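Local coordinates for putative uncharacterized protein (Magnetospirillum magneticum, PDB 3TBN), which binds two [2Fe-2S] clusters in one chain as a CDGSH-type protein, its biological role not established, at residues V22-G27 with G64-C69. Residues are numbered along the deposited sequence; the frame is centred on the assembly and turned at random.
Sequences VTVEAG and GTAYFC. With FES (Fe2/s2 (inorganic) cluster), chain C.
A chi1 of -178° turns V22 CG1 away from the backbone N and sets CG2 opposite the carbonyl carbon, where it meets the F68 ring, 3.9 Å from CD2. The ring offers its edge, and V22 CB lies in its plane. V24 CG1 comes to the same edge, 4.0 Å from F68 CE2, and also touches A66 CB; V24 CG2, held between its own backbone N and carbonyl carbon (chi1 -66°), presses to 3.4 Å from G64 O. With V24 cut back to an alanine, F68 CE2 and A66 CB would probably lose the methyl between them, and G64 O its packing against CG2. The backbones carrying these side chains pair antiparallel: V22 and A66 exchange two hydrogen bonds, V24 N gives G64 O a nearly straight one (2.8 Å, 170°), and the return bond from G64 N is weak. T23 and T65 form the non-hydrogen-bonded pair on the other face, where a water bonds T23 OG1 and makes a doubtfully short contact with T65 OG1. Beyond F68, C69 SG binds an iron of one [2Fe-2S] cluster (FE2, 2.4 Å), with C71 a further cysteine ligand. The sheet of 20-24 and 64-68 pairs strands from both CDGSH-type sequence regions; F68 reaches F43, edge-to-face, and Y58 of strand 56-58.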
ATOM      1  N   VAL A  22      11.373   3.122  -1.596  0.96  8.26           N
ATOM      2  CA  VAL A  22      11.760   3.962  -0.474  0.97  8.65           C
ATOM      3  C   VAL A  22      12.961   3.333   0.205  0.92  7.83           C
ATOM      4  O   VAL A  22      12.961   2.141   0.488  0.89  8.63           O
ATOM      5  CB  VAL A  22      10.630   4.103   0.564  1.00 11.10           C
ATOM      6  CG1 VAL A  22      11.074   5.023   1.693  0.94 13.91           C
ATOM      7  CG2 VAL A  22       9.352   4.621  -0.086  1.00 12.92           C
ATOM      8  N   THR A  23      13.989   4.132   0.453  0.91  8.60           N
ATOM      9  CA  THR A  23      15.121   3.678   1.243  0.99  9.18           C
ATOM     10  C   THR A  23      14.667   3.625   2.690  0.94  9.95           C
ATOM     11  O   THR A  23      14.200   4.627   3.227  0.89 13.32           O
ATOM     12  CB  THR A  23      16.317   4.626   1.086  0.98 10.94           C
ATOM     13  OG1 THR A  23      16.679   4.697  -0.299  0.86 13.50           O
ATOM     14  CG2 THR A  23      17.501   4.129   1.900  1.00 16.02           C
ATOM     15  N   VAL A  24      14.774   2.450   3.305  0.95  9.34           N
ATOM     16  CA  VAL A  24      14.317   2.248   4.672  0.98  9.35           C
ATOM     17  C   VAL A  24      15.477   1.999   5.630  0.96  9.84           C
ATOM     18  O   VAL A  24      16.555   1.544   5.233  0.87 10.46           O
ATOM     19  CB  VAL A  24      13.294   1.085   4.768  1.00 10.66           C
ATOM     20  CG1 VAL A  24      12.014   1.443   4.023  1.00 13.49           C
ATOM     21  CG2 VAL A  24      13.890  -0.222   4.245  1.00 13.19           C
ATOM     22  N   GLU A  25      15.229   2.318   6.897  0.95 10.00           N
ATOM     23  CA  GLU A  25      16.198   2.168   7.969  0.98 10.84           C
ATOM     24  C   GLU A  25      15.897   0.916   8.779  0.90 10.23           C
ATOM     25  O   GLU A  25      14.748   0.651   9.133  0.88 10.33           O
ATOM     26  CB  GLU A  25      16.146   3.382   8.894  1.00 12.09           C
ATOM     27  CG  GLU A  25      16.402   4.715   8.210  1.00 15.36           C
ATOM     28  CD  GLU A  25      16.255   5.878   9.169  0.93 16.55           C
ATOM     29  OE1 GLU A  25      15.201   6.543   9.146  0.79 16.62           O
ATOM     30  OE2 GLU A  25      17.188   6.117   9.963  0.82 19.21           O
ATOM     31  N   ALA A  26      16.937   0.153   9.084  0.90 12.03           N
ATOM     32  CA  ALA A  26      16.780  -1.055   9.882  1.00 13.74           C
ATOM     33  C   ALA A  26      16.117  -0.751  11.222  0.90 12.67           C
ATOM     34  O   ALA A  26      16.501   0.182  11.929  0.86 13.34           O
ATOM     35  CB  ALA A  26      18.129  -1.714  10.102  1.00 21.00           C
ATOM     36  N   GLY A  27      15.111  -1.550  11.563  0.96 12.77           N
ATOM     37  CA  GLY A  27      14.478  -1.479  12.864  0.91 13.58           C
ATOM     38  C   GLY A  27      13.434  -0.390  13.034  0.84 10.86           C
ATOM     39  O   GLY A  27      12.807  -0.323  14.089  0.86 13.26           O
ATOM     40  N   GLY A  64      17.945  -0.800   3.274  0.96 14.46           N
ATOM     41  CA  GLY A  64      17.859  -1.145   1.869  0.93 16.34           C
ATOM     42  C   GLY A  64      16.720  -0.399   1.214  0.95 12.86           C
ATOM     43  O   GLY A  64      16.143   0.504   1.806  0.95 13.37           O
ATOM     44  N   THR A  65      16.411  -0.766  -0.022  0.90 13.91           N
ATOM     45  CA  THR A  65      15.264  -0.202  -0.713  0.98 13.72           C
ATOM     46  C   THR A  65      14.085  -1.156  -0.611  0.89 11.09           C
ATOM     47  O   THR A  65      14.199  -2.327  -0.961  0.87 14.37           O
ATOM     48  CB  THR A  65      15.568   0.053  -2.200  0.96 19.20           C
ATOM     49  OG1 THR A  65      16.685   0.942  -2.318  0.93 22.20           O
ATOM     50  CG2 THR A  65      14.360   0.666  -2.894  1.00 23.86           C
ATOM     51  N   ALA A  66      12.963  -0.648  -0.112  0.98 10.25           N
ATOM     52  CA  ALA A  66      11.706  -1.381  -0.121  0.99  9.54           C
ATOM     53  C   ALA A  66      10.821  -0.820  -1.224  0.95  8.18           C
ATOM     54  O   ALA A  66      10.623   0.386  -1.317  0.90  9.83           O
ATOM     55  CB  ALA A  66      11.013  -1.256   1.222  1.00 13.93           C
ATOM     56  N   TYR A  67      10.302  -1.702  -2.067  0.93  7.31           N
ATOM     57  CA  TYR A  67       9.366  -1.332  -3.112  0.97  7.85           C
ATOM     58  C   TYR A  67       7.958  -1.554  -2.582  0.97  7.31           C
ATOM     59  O   TYR A  67       7.407  -2.651  -2.665  0.91  8.15           O
ATOM     60  CB  TYR A  67       9.632  -2.143  -4.379  0.98  8.84           C
ATOM     61  CG  TYR A  67      10.943  -1.769  -5.025  1.00 10.67           C
ATOM     62  CD1 TYR A  67      12.146  -2.251  -4.529  1.00 13.77           C
ATOM     63  CD2 TYR A  67      10.980  -0.910  -6.111  0.90 13.75           C
ATOM     64  CE1 TYR A  67      13.354  -1.900  -5.112  0.86 16.37           C
ATOM     65  CE2 TYR A  67      12.181  -0.551  -6.703  1.00 17.29           C
ATOM     66  CZ  TYR A  67      13.364  -1.049  -6.196  0.93 16.85           C
ATOM     67  OH  TYR A  67      14.558  -0.695  -6.782  0.83 20.62           O
ATOM     68  N   PHE A  68       7.396  -0.509  -1.990  0.99  6.82           N
ATOM     69  CA  PHE A  68       6.065  -0.585  -1.417  0.98  6.60           C
ATOM     70  C   PHE A  68       5.009  -0.599  -2.518  0.95  6.53           C
ATOM     71  O   PHE A  68       5.150   0.056  -3.547  0.94  7.80           O
ATOM     72  CB  PHE A  68       5.829   0.594  -0.478  1.00  7.62           C
ATOM     73  CG  PHE A  68       6.590   0.508   0.809  0.99  7.29           C
ATOM     74  CD1 PHE A  68       6.175  -0.342   1.820  0.98  9.25           C
ATOM     75  CD2 PHE A  68       7.710   1.289   1.017  0.98  8.21           C
ATOM     76  CE1 PHE A  68       6.869  -0.411   3.016  0.94 10.70           C
ATOM     77  CE2 PHE A  68       8.402   1.223   2.208  0.97  9.02           C
ATOM     78  CZ  PHE A  68       7.982   0.373   3.205  0.96 10.02           C
ATOM     79  N   CYS A  69       3.944  -1.352  -2.298  0.96  6.23           N
ATOM     80  CA  CYS A  69       2.878  -1.464  -3.278  0.97  6.50           C
ATOM     81  C   CYS A  69       2.093  -0.153  -3.398  0.96  6.23           C
ATOM     82  O   CYS A  69       1.641   0.409  -2.399  0.94  6.66           O
ATOM     83  CB  CYS A  69       1.960  -2.623  -2.890  1.00  7.12           C
ATOM     84  SG  CYS A  69       0.451  -2.787  -3.871  0.95  6.62           S
TER
HETATM   85 FE1  FES C  81       3.199  -3.737  -7.594  0.92  7.56          FE
HETATM   86 FE2  FES C  81       0.969  -3.165  -6.144  0.87  6.54          FE
HETATM   87  S1  FES C  81       2.409  -1.722  -7.040  0.94  7.34           S
HETATM   88  S2  FES C  81       1.790  -5.168  -6.636  0.92  7.56           S
HETATM   89  O   HOH W   1      18.187   2.476  -1.068  0.75 36.69           O